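Local atomic coordinates of putative lipoprotein (Parabacteroides distasonis, PDB entry 4FVS), a protein that is of unknown function but, as a putative exported lipoprotein related to LolA and LolB, probably binds lipid. Residues Lys163-Ile168 with Thr180-Glu185; Lys19-Lys24 with Gln206-Leu211; Gly157-Ala162 with Trp186-Val191. All coordinates share one frame; numbering follows the deposited sequence. Where two conformers were deposited one is given.

How the interactions relate
Interactions 1 and 3 hold the same two elements, strands 157-171 and 179-188, and are continuous: K163 packs on W186 and V164 on Y187. Interaction 3, at the open ends of this hairpin, is largely buried and mostly apolar, with two backbone bonds and a serine to carbonyl bond. Interaction 1, further along, is partly buried, with fully regular pairing and lysines lying over tyrosine rings on one face. Interaction 2, also partly buried, joins strands far apart in sequence and combines four backbone hydrogen bonds with a tyrosine packed over a tyrosine. It does not touch interaction 1, the nearest atoms being about 7 Å apart, but its L211 packs on V191 and F159 of interaction 3.

Interaction 1 of 3, residues Lys163-Ile168 with Thr180-Glu185; sequences KVKYNI and TGYGYE
With CG anti to the backbone N (chi1 -171° and 180°) and extended chains beyond it, K163 and K165 carry their ammonium groups across to the tyrosines of 180-185. K163 lies over a face of the Y184 ring, its CE 3.6 Å from Y184 CD1. K163 NZ stands almost on the ring normal, 4.4 Å from the Y184 centroid, in a cation-pi contact. K165 first passes Y184, with K165 CB 3.6 Å from Y184 CE1, and then reaches the face of Y182, where K165 NZ is 4.8 Å from the centroid. The Y182 ring also stacks with Y199, and its hydroxyl bonds to N203. On the face of V164, Y166 and I168, a chi1 of 66° lays the Y166 ring across the strand over G183, whose CA makes a CH-pi contact 4.0 Å from the Y166 centroid; the lack of a side chain there leaves room for the ring. A water 2.7 Å from Y166 OH also lies within hydrogen-bonding distance of Y184 O, linking the two. Six backbone hydrogen bonds, exchanged in the pairs V164-E185, Y166-G183 and I168-G181, make this the regular register of an antiparallel beta hairpin, consistent with the curved beta architecture of the LolA/LolB clan.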
loop_
_atom_site.group_PDB
_atom_site.type_symbol
_atom_site.label_atom_id
_atom_site.label_comp_id
_atom_site.label_asym_id
_atom_site.label_seq_id
_atom_site.Cartn_x
_atom_site.Cartn_y
_atom_site.Cartn_z
ATOM N N LYS A 163 9.668 -1.003 8.836
ATOM C CA LYS A 163 8.351 -1.035 9.460
ATOM C C LYS A 163 7.996 0.373 9.814
ATOM O O LYS A 163 8.730 1.065 10.532
ATOM C CB LYS A 163 8.303 -1.981 10.684
ATOM C CG LYS A 163 6.899 -2.211 11.253
ATOM C CD LYS A 163 6.956 -2.645 12.690
ATOM C CE LYS A 163 5.582 -2.950 13.191
ATOM N NZ LYS A 163 5.608 -3.807 14.410
ATOM N N VAL A 164 6.877 0.805 9.254
ATOM C CA VAL A 164 6.318 2.155 9.352
ATOM C C VAL A 164 4.869 2.085 9.823
ATOM O O VAL A 164 4.111 1.226 9.366
ATOM C CB VAL A 164 6.442 2.866 7.972
ATOM C CG1 VAL A 164 5.546 4.088 7.884
ATOM C CG2 VAL A 164 7.887 3.256 7.672
ATOM N N LYS A 165 4.511 2.958 10.766
ATOM C CA LYS A 165 3.163 3.093 11.329
ATOM C C LYS A 165 2.494 4.318 10.722
ATOM O O LYS A 165 3.183 5.282 10.392
ATOM C CB LYS A 165 3.222 3.209 12.880
ATOM C CG LYS A 165 1.867 3.365 13.579
ATOM C CD LYS A 165 2.017 3.504 15.088
ATOM C CE LYS A 165 0.759 3.974 15.786
ATOM N NZ LYS A 165 0.908 3.919 17.262
ATOM N N TYR A 166 1.164 4.293 10.585
ATOM C CA TYR A 166 0.357 5.429 10.099
ATOM C C TYR A 166 -0.957 5.443 10.873
ATOM O O TYR A 166 -1.392 4.392 11.329
ATOM C CB TYR A 166 0.107 5.353 8.571
ATOM C CG TYR A 166 -0.768 4.175 8.163
ATOM C CD1 TYR A 166 -2.166 4.254 8.235
ATOM C CD2 TYR A 166 -0.205 2.960 7.769
ATOM C CE1 TYR A 166 -2.973 3.139 7.987
ATOM C CE2 TYR A 166 -1.007 1.843 7.490
ATOM C CZ TYR A 166 -2.390 1.935 7.612
ATOM O OH TYR A 166 -3.190 0.840 7.382
ATOM N N ASN A 167 -1.581 6.609 11.020
ATOM C CA ASN A 167 -2.919 6.752 11.592
ATOM C C ASN A 167 -3.894 6.939 10.448
ATOM O O ASN A 167 -3.535 7.532 9.418
ATOM C CB ASN A 167 -3.018 7.901 12.590
ATOM C CG ASN A 167 -2.350 7.685 13.919
ATOM O OD1 ASN A 167 -2.193 6.587 14.424
ATOM N ND2 ASN A 167 -2.036 8.767 14.559
ATOM N N ILE A 168 -5.104 6.414 10.591
ATOM C CA ILE A 168 -6.141 6.553 9.563
ATOM C C ILE A 168 -7.415 7.096 10.223
ATOM O O ILE A 168 -7.680 6.858 11.403
ATOM C CB ILE A 168 -6.402 5.231 8.747
ATOM C CG1 ILE A 168 -7.375 5.458 7.566
ATOM C CG2 ILE A 168 -6.841 4.046 9.615
ATOM C CD1 ILE A 168 -7.057 4.680 6.383
ATOM N N THR A 180 -11.700 5.987 13.317
ATOM C CA THR A 180 -10.249 6.051 13.417
ATOM C C THR A 180 -9.635 4.680 13.710
ATOM O O THR A 180 -10.276 3.781 14.264
ATOM C CB THR A 180 -9.794 7.044 14.481
ATOM O OG1 THR A 180 -10.262 6.608 15.759
ATOM C CG2 THR A 180 -10.232 8.452 14.178
ATOM N N GLY A 181 -8.374 4.570 13.344
ATOM C CA GLY A 181 -7.552 3.399 13.555
ATOM C C GLY A 181 -6.122 3.709 13.178
ATOM O O GLY A 181 -5.737 4.870 13.053
ATOM N N TYR A 182 -5.329 2.672 12.991
ATOM C CA TYR A 182 -3.935 2.792 12.605
ATOM C C TYR A 182 -3.523 1.514 11.922
ATOM O O TYR A 182 -4.309 0.567 11.833
ATOM C CB TYR A 182 -3.017 3.140 13.805
ATOM C CG TYR A 182 -2.894 2.082 14.867
ATOM C CD1 TYR A 182 -3.773 2.040 15.938
ATOM C CD2 TYR A 182 -1.838 1.178 14.857
ATOM C CE1 TYR A 182 -3.645 1.084 16.940
ATOM C CE2 TYR A 182 -1.692 0.223 15.859
ATOM C CZ TYR A 182 -2.595 0.183 16.900
ATOM O OH TYR A 182 -2.453 -0.774 17.868
ATOM N N GLY A 183 -2.297 1.500 11.437
ATOM C CA GLY A 183 -1.744 0.335 10.778
ATOM C C GLY A 183 -0.253 0.382 10.624
ATOM O O GLY A 183 0.374 1.415 10.850
ATOM N N TYR A 184 0.308 -0.755 10.240
ATOM C CA TYR A 184 1.732 -0.929 9.991
ATOM C C TYR A 184 1.953 -1.438 8.587
ATOM O O TYR A 184 1.071 -2.084 7.988
ATOM C CB TYR A 184 2.383 -1.890 10.995
ATOM C CG TYR A 184 2.245 -1.496 12.443
ATOM C CD1 TYR A 184 2.980 -0.444 12.975
ATOM C CD2 TYR A 184 1.454 -2.234 13.312
ATOM C CE1 TYR A 184 2.884 -0.096 14.327
ATOM C CE2 TYR A 184 1.361 -1.903 14.671
ATOM C CZ TYR A 184 2.076 -0.831 15.174
ATOM O OH TYR A 184 1.998 -0.513 16.515
ATOM N N GLU A 185 3.136 -1.145 8.059
ATOM C CA GLU A 185 3.558 -1.632 6.761
ATOM C C GLU A 185 5.000 -2.074 6.838
ATOM O O GLU A 185 5.805 -1.423 7.493
ATOM C CB GLU A 185 3.372 -0.553 5.674
ATOM C CG GLU A 185 1.926 -0.288 5.285
ATOM C CD GLU A 185 1.670 0.693 4.158
ATOM O OE1 GLU A 185 2.503 1.606 3.963
ATOM O OE2 GLU A 185 0.590 0.600 3.529
HETATM O O HOH W 1 -1.490 -1.094 6.666
#

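Interaction 2 of 3, residues Lys19-Lys24 with Gln206-Leu211; sequences KGYDAK and QSYTVL
The meeting of the first and last long strands of the chain, 15-22 and 205-214, brings Y21 and Y208 together as an antiparallel hydrogen-bonded pair. Y21 N gives a nearly straight bond to Y208 O (2.9 Å, 176° at the hydrogen), and Y208 N returns one to Y21 O. K19 and V210 exchange a second pair of backbone bonds, K19 N standing 2.9 Å from V210 O. On the face shared by both tyrosines, Y208 has CG between its backbone N and carbonyl carbon (chi1 68°), which swings the ring across toward the neighbouring strand. Y21 CB sits over one face of that ring in a CH-pi contact, 3.5 Å from Y208 CZ. The two rings are nearly parallel, with planes at 20°, but their centroids are 5.2 Å apart, offset by so much that little of either ring lies over the other. V210 CG2 meets the Y21 ring at its edge, 3.6 Å from Y21 CE2, while Y21 OH bonds to E212. Y208 CE1 also lies 3.3 Å from D22 O, at the end of strand 15-22. With an alanine in place of Y208, the face on which Y21 CB rests would be lost, probably leaving a gap between Y21 and D22. On the opposite face T209 OG1 bonds to T196 and R18. S207 OG bonds to Q198, and a classic bulge sets Q206 and S207 against Q198 on strand 192-200. Such pairing joins the N-terminal run of strands to the C-terminal run, consistent with the curved beta architecture of the LolA/LolB clan.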
loop_
_atom_site.group_PDB
_atom_site.type_symbol
_atom_site.label_atom_id
_atom_site.label_comp_id
_atom_site.label_asym_id
_atom_site.label_seq_id
_atom_site.Cartn_x
_atom_site.Cartn_y
_atom_site.Cartn_z
ATOM N N LYS A 19 -2.068 -11.528 -0.318
ATOM C CA LYS A 19 -3.393 -11.993 0.077
ATOM C C LYS A 19 -3.825 -11.276 1.356
ATOM O O LYS A 19 -3.014 -11.043 2.253
ATOM C CB LYS A 19 -3.433 -13.529 0.224
ATOM C CG LYS A 19 -3.357 -14.253 -1.112
ATOM C CD LYS A 19 -3.601 -15.702 -0.979
ATOM C CE LYS A 19 -3.533 -16.424 -2.305
ATOM N NZ LYS A 19 -3.633 -17.910 -2.130
ATOM N N GLY A 20 -5.096 -10.894 1.394
ATOM C CA GLY A 20 -5.699 -10.165 2.504
ATOM C C GLY A 20 -6.520 -11.080 3.371
ATOM O O GLY A 20 -7.379 -11.798 2.862
ATOM N N TYR A 21 -6.248 -11.054 4.696
ATOM C CA TYR A 21 -6.884 -11.900 5.706
ATOM C C TYR A 21 -7.516 -11.092 6.813
ATOM O O TYR A 21 -7.102 -9.964 7.049
ATOM C CB TYR A 21 -5.823 -12.809 6.321
ATOM C CG TYR A 21 -5.119 -13.713 5.336
ATOM C CD1 TYR A 21 -5.641 -14.965 5.008
ATOM C CD2 TYR A 21 -3.907 -13.338 4.758
ATOM C CE1 TYR A 21 -5.000 -15.802 4.098
ATOM C CE2 TYR A 21 -3.257 -14.170 3.845
ATOM C CZ TYR A 21 -3.806 -15.405 3.526
ATOM O OH TYR A 21 -3.175 -16.241 2.644
ATOM N N ASP A 22 -8.502 -11.668 7.512
ATOM C CA ASP A 22 -9.130 -11.064 8.691
ATOM C C ASP A 22 -8.276 -11.436 9.925
ATOM O O ASP A 22 -7.299 -12.180 9.778
ATOM C CB ASP A 22 -10.610 -11.498 8.844
ATOM C CG ASP A 22 -10.901 -12.971 9.180
ATOM O OD1 ASP A 22 -9.946 -13.715 9.529
ATOM O OD2 ASP A 22 -12.079 -13.373 9.104
ATOM N N ALA A 23 -8.661 -10.966 11.129
ATOM C CA ALA A 23 -7.926 -11.220 12.371
ATOM C C ALA A 23 -7.756 -12.722 12.660
ATOM O O ALA A 23 -6.685 -13.133 13.138
ATOM C CB ALA A 23 -8.642 -10.556 13.533
ATOM N N LYS A 24 -8.791 -13.538 12.348
ATOM C CA LYS A 24 -8.792 -14.986 12.593
ATOM C C LYS A 24 -7.937 -15.762 11.572
ATOM O O LYS A 24 -7.619 -16.917 11.800
ATOM C CB LYS A 24 -10.235 -15.517 12.588
ATOM C CG LYS A 24 -11.034 -14.986 13.774
ATOM C CD LYS A 24 -12.488 -15.385 13.773
ATOM C CE LYS A 24 -13.067 -15.153 15.156
ATOM N NZ LYS A 24 -14.287 -15.976 15.411
ATOM N N GLN A 206 -7.584 -5.945 12.990
ATOM C CA GLN A 206 -8.792 -6.131 12.189
ATOM C C GLN A 206 -8.511 -6.999 10.965
ATOM O O GLN A 206 -9.369 -7.789 10.547
ATOM C CB GLN A 206 -9.375 -4.771 11.746
ATOM C CG GLN A 206 -9.860 -3.869 12.902
ATOM C CD GLN A 206 -10.936 -4.497 13.736
ATOM O OE1 GLN A 206 -10.693 -4.945 14.861
ATOM N NE2 GLN A 206 -12.133 -4.573 13.177
ATOM N N SER A 207 -7.319 -6.829 10.381
ATOM C CA SER A 207 -6.884 -7.515 9.176
ATOM C C SER A 207 -5.378 -7.408 9.001
ATOM O O SER A 207 -4.719 -6.670 9.724
ATOM C CB SER A 207 -7.590 -6.940 7.947
ATOM O OG SER A 207 -7.527 -5.525 7.894
ATOM N N TYR A 208 -4.838 -8.157 8.036
ATOM C CA TYR A 208 -3.426 -8.160 7.676
ATOM C C TYR A 208 -3.282 -8.677 6.244
ATOM O O TYR A 208 -4.223 -9.272 5.698
ATOM C CB TYR A 208 -2.576 -8.961 8.670
ATOM C CG TYR A 208 -2.811 -10.456 8.661
ATOM C CD1 TYR A 208 -3.823 -11.029 9.428
ATOM C CD2 TYR A 208 -1.974 -11.310 7.940
ATOM C CE1 TYR A 208 -4.037 -12.409 9.427
ATOM C CE2 TYR A 208 -2.190 -12.687 7.919
ATOM C CZ TYR A 208 -3.220 -13.230 8.665
ATOM O OH TYR A 208 -3.425 -14.584 8.659
ATOM N N THR A 209 -2.144 -8.363 5.602
ATOM C CA THR A 209 -1.855 -8.844 4.246
ATOM C C THR A 209 -0.422 -9.391 4.235
ATOM O O THR A 209 0.430 -8.931 5.008
ATOM C CB THR A 209 -2.086 -7.786 3.138
ATOM O OG1 THR A 209 -0.945 -6.954 3.003
ATOM C CG2 THR A 209 -3.368 -6.981 3.308
ATOM N N VAL A 210 -0.176 -10.397 3.388
ATOM C CA VAL A 210 1.138 -11.002 3.238
ATOM C C VAL A 210 1.419 -11.218 1.773
ATOM O O VAL A 210 0.493 -11.532 1.016
ATOM C CB VAL A 210 1.364 -12.333 4.030
ATOM C CG1 VAL A 210 1.557 -12.095 5.506
ATOM C CG2 VAL A 210 0.240 -13.313 3.818
ATOM N N LEU A 211 2.715 -11.052 1.385
ATOM C CA LEU A 211 3.224 -11.337 0.056
ATOM C C LEU A 211 3.412 -12.845 -0.027
ATOM O O LEU A 211 4.184 -13.420 0.747
ATOM C CB LEU A 211 4.517 -10.568 -0.188
ATOM C CG LEU A 211 5.223 -10.833 -1.520
ATOM C CD1 LEU A 211 4.474 -10.218 -2.705
ATOM C CD2 LEU A 211 6.650 -10.356 -1.458
#

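Interaction 3 of 3, residues Gly157-Ala162 with Trp186-Val191; sequences GTFDCA and WYSPNV
S188 and D160 meet through the serine hydroxyl: with S188 OG anti to its own backbone N (chi1 -166°), it donates to D160 O at 2.8 Å, approaching from above the carbonyl plane. Beside it, F159 CB lies 3.5 Å from S188 OG. The F159 and V191 side chains cross at about a right angle, F159 CE2 being 3.8 Å from V191 CG2, and L211 packs against both residues. Nearer the hairpin body, C161 CB comes to the edge of the W186 indole and lies 3.9 Å from W186 CB; W186 NE1 bonds to E150. On the other face, a chi1 of 59° turns the Y187 ring toward strand 157-162 and places one of its faces against A162 CB, 3.7 Å from Y187 CZ. F7 and Y105 meet the Y187 ring edge-to-face, and Y187 OH is bonded to P106 O. The backbones of A162 and Y187 exchange two hydrogen bonds, A162 N to Y187 O being 3.1 Å. The short strands 157-162 and 186-188 run at 123° to each other and diverge beyond this pair. There the serine hydroxyl, not a backbone amide, ties 186-191 to D160, and the mainly apolar contacts of F159, V191 and C161 imply that burial of side chains joins the diverging ends.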
loop_
_atom_site.group_PDB
_atom_site.type_symbol
_atom_site.label_atom_id
_atom_site.label_comp_id
_atom_site.label_asym_id
_atom_site.label_seq_id
_atom_site.Cartn_x
_atom_site.Cartn_y
_atom_site.Cartn_z
ATOM N N GLY A 157 9.289 -15.686 0.587
ATOM C CA GLY A 157 10.680 -15.711 1.020
ATOM C C GLY A 157 10.931 -14.883 2.257
ATOM O O GLY A 157 9.988 -14.574 2.994
ATOM N N THR A 158 12.209 -14.517 2.490
ATOM C CA THR A 158 12.625 -13.696 3.643
ATOM C C THR A 158 13.164 -12.354 3.111
ATOM O O THR A 158 13.956 -12.326 2.160
ATOM C CB THR A 158 13.613 -14.466 4.513
ATOM O OG1 THR A 158 12.972 -15.682 4.915
ATOM C CG2 THR A 158 14.045 -13.686 5.745
ATOM N N PHE A 159 12.675 -11.242 3.697
ATOM C CA PHE A 159 13.002 -9.899 3.231
ATOM C C PHE A 159 13.371 -8.945 4.360
ATOM O O PHE A 159 12.721 -8.970 5.415
ATOM C CB PHE A 159 11.787 -9.301 2.480
ATOM C CG PHE A 159 11.132 -10.190 1.443
ATOM C CD1 PHE A 159 10.141 -11.099 1.806
ATOM C CD2 PHE A 159 11.512 -10.124 0.102
ATOM C CE1 PHE A 159 9.566 -11.946 0.855
ATOM C CE2 PHE A 159 10.924 -10.966 -0.854
ATOM C CZ PHE A 159 9.954 -11.868 -0.469
ATOM N N ASP A 160 14.412 -8.098 4.131
ATOM C CA ASP A 160 14.795 -7.070 5.108
ATOM C C ASP A 160 13.892 -5.902 4.836
ATOM O O ASP A 160 13.862 -5.389 3.719
ATOM C CB ASP A 160 16.296 -6.704 5.062
ATOM C CG ASP A 160 16.871 -6.066 6.335
ATOM O OD1 ASP A 160 16.416 -6.427 7.453
ATOM O OD2 ASP A 160 17.861 -5.322 6.225
ATOM N N CYS A 161 13.044 -5.565 5.806
ATOM C CA CYS A 161 12.031 -4.531 5.649
ATOM C C CYS A 161 12.251 -3.354 6.558
ATOM O O CYS A 161 13.011 -3.413 7.518
ATOM C CB CYS A 161 10.652 -5.125 5.920
ATOM S SG CYS A 161 10.250 -6.564 4.924
ATOM N N ALA A 162 11.494 -2.312 6.271
ATOM C CA ALA A 162 11.283 -1.123 7.041
ATOM C C ALA A 162 9.867 -1.189 7.534
ATOM O O ALA A 162 8.976 -1.520 6.751
ATOM C CB ALA A 162 11.516 0.101 6.178
ATOM N N TRP A 186 5.317 -3.188 6.201
ATOM C CA TRP A 186 6.673 -3.705 6.036
ATOM C C TRP A 186 6.973 -3.673 4.573
ATOM O O TRP A 186 6.300 -4.354 3.793
ATOM C CB TRP A 186 6.845 -5.118 6.595
ATOM C CG TRP A 186 6.862 -5.236 8.080
ATOM C CD1 TRP A 186 7.956 -5.369 8.880
ATOM C CD2 TRP A 186 5.721 -5.349 8.935
ATOM N NE1 TRP A 186 7.567 -5.564 10.185
ATOM C CE2 TRP A 186 6.200 -5.540 10.250
ATOM C CE3 TRP A 186 4.334 -5.277 8.722
ATOM C CZ2 TRP A 186 5.345 -5.671 11.339
ATOM C CZ3 TRP A 186 3.486 -5.392 9.805
ATOM C CH2 TRP A 186 3.988 -5.579 11.095
ATOM N N TYR A 187 7.933 -2.864 4.174
ATOM C CA TYR A 187 8.260 -2.770 2.763
ATOM C C TYR A 187 9.747 -3.029 2.550
ATOM O O TYR A 187 10.587 -2.607 3.345
ATOM C CB TYR A 187 7.825 -1.428 2.190
ATOM C CG TYR A 187 8.432 -0.200 2.830
ATOM C CD1 TYR A 187 9.569 0.390 2.299
ATOM C CD2 TYR A 187 7.780 0.466 3.860
ATOM C CE1 TYR A 187 10.105 1.559 2.841
ATOM C CE2 TYR A 187 8.278 1.669 4.377
ATOM C CZ TYR A 187 9.462 2.191 3.885
ATOM O OH TYR A 187 9.991 3.353 4.383
ATOM N N SER A 188 10.059 -3.762 1.491
ATOM C CA SER A 188 11.424 -4.165 1.185
ATOM C C SER A 188 11.876 -3.639 -0.190
ATOM O O SER A 188 11.038 -3.496 -1.095
ATOM C CB SER A 188 11.504 -5.685 1.210
ATOM O OG SER A 188 12.843 -6.157 1.250
ATOM N N PRO A 189 13.196 -3.409 -0.398
ATOM C CA PRO A 189 13.657 -2.952 -1.717
ATOM C C PRO A 189 13.336 -3.929 -2.844
ATOM O O PRO A 189 13.444 -5.147 -2.658
ATOM C CB PRO A 189 15.167 -2.854 -1.534
ATOM C CG PRO A 189 15.365 -2.667 -0.085
ATOM C CD PRO A 189 14.334 -3.522 0.540
ATOM N N ASN A 190 12.896 -3.375 -3.996
ATOM C CA ASN A 190 12.545 -4.038 -5.264
ATOM C C ASN A 190 11.401 -5.054 -5.088
ATOM O O ASN A 190 11.204 -5.917 -5.945
ATOM C CB ASN A 190 13.786 -4.716 -5.868
ATOM C CG ASN A 190 14.961 -3.790 -6.001
ATOM O OD1 ASN A 190 14.857 -2.678 -6.532
ATOM N ND2 ASN A 190 16.103 -4.228 -5.505
ATOM N N VAL A 191 10.635 -4.921 -3.996
ATOM C CA VAL A 191 9.504 -5.788 -3.650
ATOM C C VAL A 191 8.275 -4.932 -3.294
ATOM O O VAL A 191 7.157 -5.232 -3.733
ATOM C CB VAL A 191 9.874 -6.755 -2.493
ATOM C CG1 VAL A 191 8.649 -7.473 -1.949
ATOM C CG2 VAL A 191 10.929 -7.762 -2.936
#